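Local structure of carbohydrate kinase, FGGY (Rhodospirillum rubrum, 3IFR) at residues T19-V24 and R60-E65; G78-T83 and T235-Y240. The protein probably phosphorylates D-xylulose, as a carbohydrate kinase of the FGGY family with the actin-like ATPase fold. One frame throughout, in Å; residues are numbered along the deposited sequence.

Overall arrangement
Both contacts lie in the family's N-terminal domain, on one mixed sheet with strand order 29-37, 18-25, 8-14, 77-84, 238-244, 219-222. Contact 1 rests helix 52-70 on strand 18-25; contact 2 pairs strand 77-84 with strand 238-244 farther across the sheet, beyond strand 8-14. Along the chain contact 1 closes before contact 2 opens, and helix 52-70 is followed, after a short connection, by strand 77-84. Their centres are 12 Å apart, and they touch where Leu63 CD2 meets Ile80 CD1 at 4.0 Å. One contact seats a helix on the sheet of an actin-like ATPase domain, the other joins two of its strands; a second, similar sheet matches it in the C-terminal domain.

Contact 1. Residues T19-V24 and R60-E65; sequences TIAILV and RAVLAE
Ala21 on strand 18-25 faces Val62 on helix 52-70, and these two residues form the centre of the contact. Their CA atoms are 6.0 Å apart, the nearest pair between 19-24 and 60-65, and each CA-CB bond points at the opposite segment. The two methyls of Val62 go to neighbouring points of the strand. CG1 lies against the methyl group of Ala21, though the modelled spacing there is too short to be trusted, while CG2 reaches back to the carbonyl O of Thr19 at 3.6 Å. Leu63, one residue on, comes at Ala21 from the flank: with CG anti to its carbonyl carbon (chi1 -63°), it brings CD2 to 4.2 Å from Ala21 CB.

The segment axes approach to 7.9 Å and run at only 22° to each other, so the helix lies nearly along the strand. Val62 also touches Ala34 and Leu12 on the two flanking strands, and Leu66 continues the helix surface over Ala21 and Leu23. Thr19 also points to the helix, its OG1 hydrogen-bonding to Asn58 OD1 just before 60-65. Between 19-24 and 60-65 themselves no hydrogen bond forms, which implies a buried apolar contact of methyl groups, with the polar tie of strand to helix placed at Thr19 and Asn58.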
ATOM      1  N   THR A  19      15.297  -1.315  -3.147  1.00 20.62           N
ATOM      2  CA  THR A  19      14.979  -1.984  -4.397  1.00 17.85           C
ATOM      3  C   THR A  19      15.308  -3.451  -4.227  1.00 17.45           C
ATOM      4  O   THR A  19      16.436  -3.798  -3.937  1.00 19.38           O
ATOM      5  CB  THR A  19      15.797  -1.464  -5.603  1.00 18.98           C
ATOM      6  OG1 THR A  19      15.565  -0.078  -5.800  1.00 17.33           O
ATOM      7  CG2 THR A  19      15.405  -2.209  -6.875  1.00 16.94           C
ATOM      8  N   ILE A  20      14.319  -4.314  -4.413  1.00 19.11           N
ATOM      9  CA  ILE A  20      14.428  -5.710  -4.018  1.00 16.88           C
ATOM     10  C   ILE A  20      14.012  -6.546  -5.188  1.00 17.41           C
ATOM     11  O   ILE A  20      13.015  -6.230  -5.822  1.00 19.32           O
ATOM     12  CB  ILE A  20      13.493  -5.995  -2.863  1.00 16.94           C
ATOM     13  CG1 ILE A  20      13.926  -5.192  -1.633  1.00 18.74           C
ATOM     14  CG2 ILE A  20      13.499  -7.485  -2.535  1.00 18.77           C
ATOM     15  CD1 ILE A  20      12.865  -5.160  -0.520  1.00 20.53           C
ATOM     16  N   ALA A  21      14.783  -7.578  -5.497  1.00 16.80           N
ATOM     17  CA  ALA A  21      14.407  -8.531  -6.540  1.00 20.73           C
ATOM     18  C   ALA A  21      14.521  -9.946  -6.000  1.00 22.82           C
ATOM     19  O   ALA A  21      15.445 -10.248  -5.237  1.00 22.25           O
ATOM     20  CB  ALA A  21      15.303  -8.413  -7.743  1.00 17.91           C
ATOM     21  N   ILE A  22      13.625 -10.817  -6.460  1.00 20.61           N
ATOM     22  CA  ILE A  22      13.675 -12.221  -6.080  1.00 24.24           C
ATOM     23  C   ILE A  22      13.536 -13.164  -7.267  1.00 23.75           C
ATOM     24  O   ILE A  22      12.887 -12.840  -8.285  1.00 21.56           O
ATOM     25  CB  ILE A  22      12.568 -12.565  -5.081  1.00 21.96           C
ATOM     26  CG1 ILE A  22      11.219 -12.480  -5.798  1.00 22.39           C
ATOM     27  CG2 ILE A  22      12.630 -11.597  -3.889  1.00 24.37           C
ATOM     28  CD1 ILE A  22      10.013 -12.576  -4.861  1.00 23.81           C
ATOM     29  N   LEU A  23      14.164 -14.332  -7.114  1.00 22.82           N
ATOM     30  CA  LEU A  23      14.076 -15.380  -8.088  1.00 21.13           C
ATOM     31  C   LEU A  23      13.345 -16.495  -7.420  1.00 26.49           C
ATOM     32  O   LEU A  23      13.767 -16.988  -6.358  1.00 25.56           O
ATOM     33  CB  LEU A  23      15.463 -15.868  -8.487  1.00 23.31           C
ATOM     34  CG  LEU A  23      15.499 -16.952  -9.587  1.00 24.86           C
ATOM     35  CD1 LEU A  23      14.876 -16.449 -10.906  1.00 24.68           C
ATOM     36  CD2 LEU A  23      16.920 -17.453  -9.852  1.00 23.04           C
ATOM     37  N   VAL A  24      12.257 -16.919  -8.048  1.00 25.37           N
ATOM     38  CA  VAL A  24      11.446 -17.997  -7.503  1.00 24.78           C
ATOM     39  C   VAL A  24      11.447 -19.156  -8.467  1.00 24.69           C
ATOM     40  O   VAL A  24      11.315 -18.977  -9.692  1.00 23.67           O
ATOM     41  CB  VAL A  24       9.989 -17.542  -7.358  1.00 27.73           C
ATOM     42  CG1 VAL A  24       9.121 -18.702  -6.944  1.00 27.04           C
ATOM     43  CG2 VAL A  24       9.876 -16.341  -6.426  1.00 24.44           C
ATOM     44  N   ARG A  60      19.259  -2.829 -12.203  1.00 18.61           N
ATOM     45  CA  ARG A  60      20.328  -3.537 -12.873  1.00 19.14           C
ATOM     46  C   ARG A  60      21.148  -4.331 -11.921  1.00 18.50           C
ATOM     47  O   ARG A  60      21.432  -5.474 -12.193  1.00 21.91           O
ATOM     48  CB  ARG A  60      21.267  -2.523 -13.543  1.00 23.24           C
ATOM     49  CG  ARG A  60      20.700  -1.937 -14.820  1.00 23.36           C
ATOM     50  CD  ARG A  60      21.566  -0.844 -15.290  1.00 23.63           C
ATOM     51  NE  ARG A  60      22.808  -1.401 -15.817  1.00 28.58           N
ATOM     52  CZ  ARG A  60      23.966  -0.740 -15.875  1.00 28.86           C
ATOM     53  NH1 ARG A  60      24.054   0.505 -15.415  1.00 28.16           N
ATOM     54  NH2 ARG A  60      25.038  -1.350 -16.371  1.00 28.92           N
ATOM     55  N   ALA A  61      21.540  -3.735 -10.799  1.00 17.65           N
ATOM     56  CA  ALA A  61      22.426  -4.416  -9.827  1.00 21.01           C
ATOM     57  C   ALA A  61      21.822  -5.683  -9.219  1.00 23.35           C
ATOM     58  O   ALA A  61      22.475  -6.737  -9.084  1.00 26.84           O
ATOM     59  CB  ALA A  61      22.803  -3.463  -8.701  1.00 19.11           C
ATOM     60  N   VAL A  62      20.571  -5.545  -8.818  1.00 20.62           N
ATOM     61  CA  VAL A  62      19.829  -6.561  -8.097  1.00 21.35           C
ATOM     62  C   VAL A  62      19.420  -7.711  -9.042  1.00 21.70           C
ATOM     63  O   VAL A  62      19.466  -8.861  -8.672  1.00 22.00           O
ATOM     64  CB  VAL A  62      18.608  -5.838  -7.532  1.00 23.78           C
ATOM     65  CG1 VAL A  62      17.313  -6.396  -8.072  1.00 21.46           C
ATOM     66  CG2 VAL A  62      18.675  -5.669  -6.043  1.00 21.34           C
ATOM     67  N   LEU A  63      19.040  -7.406 -10.277  1.00 21.25           N
ATOM     68  CA  LEU A  63      18.766  -8.473 -11.255  1.00 23.99           C
ATOM     69  C   LEU A  63      20.049  -9.251 -11.578  1.00 22.19           C
ATOM     70  O   LEU A  63      20.071 -10.457 -11.491  1.00 21.79           O
ATOM     71  CB  LEU A  63      18.123  -7.926 -12.553  1.00 20.49           C
ATOM     72  CG  LEU A  63      16.756  -7.276 -12.350  1.00 21.45           C
ATOM     73  CD1 LEU A  63      16.217  -6.537 -13.606  1.00 21.68           C
ATOM     74  CD2 LEU A  63      15.789  -8.337 -11.896  1.00 17.59           C
ATOM     75  N   ALA A  64      21.116  -8.551 -11.957  1.00 22.49           N
ATOM     76  CA  ALA A  64      22.403  -9.215 -12.156  1.00 21.26           C
ATOM     77  C   ALA A  64      22.856 -10.029 -10.923  1.00 21.76           C
ATOM     78  O   ALA A  64      23.364 -11.144 -11.036  1.00 21.66           O
ATOM     79  CB  ALA A  64      23.420  -8.208 -12.511  1.00 18.81           C
ATOM     80  N   GLU A  65      22.659  -9.495  -9.727  1.00 25.00           N
ATOM     81  CA  GLU A  65      23.064 -10.245  -8.526  1.00 22.67           C
ATOM     82  C   GLU A  65      22.248 -11.532  -8.376  1.00 23.60           C
ATOM     83  O   GLU A  65      22.765 -12.543  -7.915  1.00 24.00           O
ATOM     84  CB  GLU A  65      22.948  -9.399  -7.270  1.00 21.08           C
ATOM     85  CG  GLU A  65      23.458 -10.145  -6.052  1.00 25.24           C
ATOM     86  CD  GLU A  65      23.302  -9.371  -4.768  1.00 26.43           C
ATOM     87  OE1 GLU A  65      23.784  -8.210  -4.714  1.00 28.25           O
ATOM     88  OE2 GLU A  65      22.723  -9.920  -3.803  1.00 25.85           O
TER

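Contact 2. Residues G78-T83 and T235-Y240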
ATOM      1  N   GLY A  78      11.632 -17.109 -16.633  1.00 25.55           N
ATOM      2  CA  GLY A  78      10.693 -17.263 -17.728  1.00 24.77           C
ATOM      3  C   GLY A  78       9.746 -16.084 -17.868  1.00 26.26           C
ATOM      4  O   GLY A  78       8.993 -16.000 -18.835  1.00 26.41           O
ATOM      5  N   GLY A  79       9.785 -15.183 -16.896  1.00 24.53           N
ATOM      6  CA  GLY A  79       9.057 -13.933 -16.971  1.00 22.94           C
ATOM      7  C   GLY A  79       9.427 -13.031 -15.809  1.00 23.22           C
ATOM      8  O   GLY A  79       9.958 -13.499 -14.806  1.00 23.82           O
ATOM      9  N   ILE A  80       9.175 -11.737 -15.929  1.00 22.08           N
ATOM     10  CA  ILE A  80       9.459 -10.819 -14.820  1.00 20.69           C
ATOM     11  C   ILE A  80       8.284  -9.863 -14.641  1.00 20.20           C
ATOM     12  O   ILE A  80       7.679  -9.425 -15.622  1.00 22.17           O
ATOM     13  CB  ILE A  80      10.724 -10.013 -15.075  1.00 17.80           C
ATOM     14  CG1 ILE A  80      10.908  -8.951 -13.999  1.00 18.83           C
ATOM     15  CG2 ILE A  80      10.636  -9.349 -16.414  1.00 17.36           C
ATOM     16  CD1 ILE A  80      12.311  -8.501 -13.868  1.00 16.40           C
ATOM     17  N   CYS A  81       7.926  -9.566 -13.403  1.00 16.85           N
ATOM     18  CA  CYS A  81       6.958  -8.488 -13.148  1.00 17.31           C
ATOM     19  C   CYS A  81       7.598  -7.435 -12.230  1.00 17.16           C
ATOM     20  O   CYS A  81       8.298  -7.762 -11.241  1.00 16.81           O
ATOM     21  CB  CYS A  81       5.640  -9.025 -12.567  1.00 15.44           C
ATOM     22  SG  CYS A  81       4.413  -7.745 -12.096  1.00 16.82           S
ATOM     23  N   VAL A  82       7.380  -6.172 -12.561  1.00 16.62           N
ATOM     24  CA  VAL A  82       7.904  -5.089 -11.746  1.00 16.50           C
ATOM     25  C   VAL A  82       6.770  -4.401 -10.976  1.00 18.47           C
ATOM     26  O   VAL A  82       5.779  -3.961 -11.568  1.00 17.67           O
ATOM     27  CB  VAL A  82       8.607  -4.042 -12.628  1.00 16.05           C
ATOM     28  CG1 VAL A  82       9.223  -2.948 -11.775  1.00 15.72           C
ATOM     29  CG2 VAL A  82       9.695  -4.692 -13.498  1.00 17.41           C
ATOM     30  N   THR A  83       6.955  -4.258  -9.665  1.00 17.78           N
ATOM     31  CA  THR A  83       6.051  -3.500  -8.819  1.00 14.70           C
ATOM     32  C   THR A  83       6.890  -2.361  -8.148  1.00 19.69           C
ATOM     33  O   THR A  83       8.126  -2.302  -8.295  1.00 15.67           O
ATOM     34  CB  THR A  83       5.424  -4.466  -7.790  1.00 19.48           C
ATOM     35  OG1 THR A  83       4.549  -3.781  -6.887  1.00 20.32           O
ATOM     36  CG2 THR A  83       6.517  -5.153  -6.982  1.00 17.87           C
ATOM     37  N   THR A 235      17.694 -12.019 -23.246  1.00 22.45           N
ATOM     38  CA  THR A 235      17.050 -11.227 -24.276  1.00 24.05           C
ATOM     39  C   THR A 235      15.627 -11.757 -24.556  1.00 24.14           C
ATOM     40  O   THR A 235      15.386 -12.961 -24.557  1.00 23.75           O
ATOM     41  CB  THR A 235      17.890 -11.268 -25.547  1.00 22.79           C
ATOM     42  OG1 THR A 235      19.194 -10.735 -25.257  1.00 24.96           O
ATOM     43  CG2 THR A 235      17.245 -10.444 -26.638  1.00 21.06           C
ATOM     44  N   GLY A 236      14.672 -10.865 -24.777  1.00 23.32           N
ATOM     45  CA  GLY A 236      13.329 -11.326 -25.101  1.00 25.34           C
ATOM     46  C   GLY A 236      12.469 -11.865 -23.953  1.00 23.30           C
ATOM     47  O   GLY A 236      11.325 -12.201 -24.163  1.00 19.90           O
ATOM     48  N   LEU A 237      13.015 -11.929 -22.742  1.00 23.06           N
ATOM     49  CA  LEU A 237      12.239 -12.299 -21.575  1.00 23.87           C
ATOM     50  C   LEU A 237      10.903 -11.574 -21.488  1.00 22.97           C
ATOM     51  O   LEU A 237      10.866 -10.332 -21.453  1.00 22.14           O
ATOM     52  CB  LEU A 237      13.008 -11.955 -20.308  1.00 22.49           C
ATOM     53  CG  LEU A 237      12.398 -12.614 -19.077  1.00 22.10           C
ATOM     54  CD1 LEU A 237      12.600 -14.117 -19.236  1.00 25.31           C
ATOM     55  CD2 LEU A 237      13.015 -12.122 -17.715  1.00 21.01           C
ATOM     56  N   PRO A 238       9.800 -12.336 -21.382  1.00 22.91           N
ATOM     57  CA  PRO A 238       8.512 -11.647 -21.206  1.00 20.92           C
ATOM     58  C   PRO A 238       8.453 -10.757 -19.963  1.00 21.14           C
ATOM     59  O   PRO A 238       8.795 -11.187 -18.841  1.00 21.78           O
ATOM     60  CB  PRO A 238       7.512 -12.790 -21.080  1.00 17.83           C
ATOM     61  CG  PRO A 238       8.194 -13.926 -21.801  1.00 21.83           C
ATOM     62  CD  PRO A 238       9.644 -13.797 -21.470  1.00 19.62           C
ATOM     63  N   VAL A 239       7.979  -9.537 -20.159  1.00 17.78           N
ATOM     64  CA  VAL A 239       7.731  -8.634 -19.053  1.00 19.94           C
ATOM     65  C   VAL A 239       6.249  -8.323 -18.935  1.00 20.89           C
ATOM     66  O   VAL A 239       5.627  -7.887 -19.895  1.00 23.32           O
ATOM     67  CB  VAL A 239       8.465  -7.315 -19.256  1.00 20.00           C
ATOM     68  CG1 VAL A 239       8.217  -6.397 -18.059  1.00 18.33           C
ATOM     69  CG2 VAL A 239       9.967  -7.571 -19.449  1.00 20.37           C
ATOM     70  N   TYR A 240       5.690  -8.542 -17.756  1.00 19.98           N
ATOM     71  CA  TYR A 240       4.259  -8.344 -17.477  1.00 20.19           C
ATOM     72  C   TYR A 240       3.929  -6.901 -17.138  1.00 19.44           C
ATOM     73  O   TYR A 240       4.830  -6.073 -17.019  1.00 18.20           O
ATOM     74  CB  TYR A 240       3.823  -9.288 -16.350  1.00 17.86           C
ATOM     75  CG  TYR A 240       3.760 -10.681 -16.898  1.00 21.66           C
ATOM     76  CD1 TYR A 240       4.870 -11.525 -16.853  1.00 20.22           C
ATOM     77  CD2 TYR A 240       2.627 -11.108 -17.599  1.00 22.79           C
ATOM     78  CE1 TYR A 240       4.828 -12.790 -17.414  1.00 20.66           C
ATOM     79  CE2 TYR A 240       2.580 -12.351 -18.176  1.00 23.86           C
ATOM     80  CZ  TYR A 240       3.671 -13.188 -18.085  1.00 26.43           C
ATOM     81  OH  TYR A 240       3.582 -14.427 -18.670  1.00 29.32           O
TER
HETATM   82  O   HOH W   1       6.394  -5.459 -15.038  1.00 18.81           O
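The chi1 of Leu237 (-166°) swings its CG away from the backbone N, which spreads its two methyls along the opposing strand. CD1 lies 3.7 Å from Gly78 C. CD2 is 3.9 Å from Ile80 CG2. In Ile80 the longer branch, CG1, takes the anti position (chi1 173°), leaving CG2 to meet both Leu237 and Val239. Ile80 and Val239 stand side by side, pointing the same way, with their CG2 methyls 3.6 Å apart.

Beneath these side chains the strands run parallel, and Ile80 is bonded through both its N and its O to Pro238 and Tyr240, the residues before and after Val239. Ile80 N donates to Pro238 O at 3.0 Å, and Tyr240 N donates to Ile80 O at 3.0 Å with a nearly straight N-H...O angle of 173°. The Tyr240 ring presents its edge to Ile80 O and to the CA of Gly79, where the absence of a side chain leaves room. At the next step a water accepts from Val82 N at 2.8 Å and donates to Tyr240 O; direct pairing resumes between Val82 and Ala243.

Strand 8-14 borders strand 77-84 on its other edge, through backbone bonds of Gly79 and Cys81 with Ile10. Helix 437-448 packs against Cys81 and Tyr240, whereas helix 163-172 receives Val82 and Val239, and Leu63 of helix 52-70 also reaches Ile80.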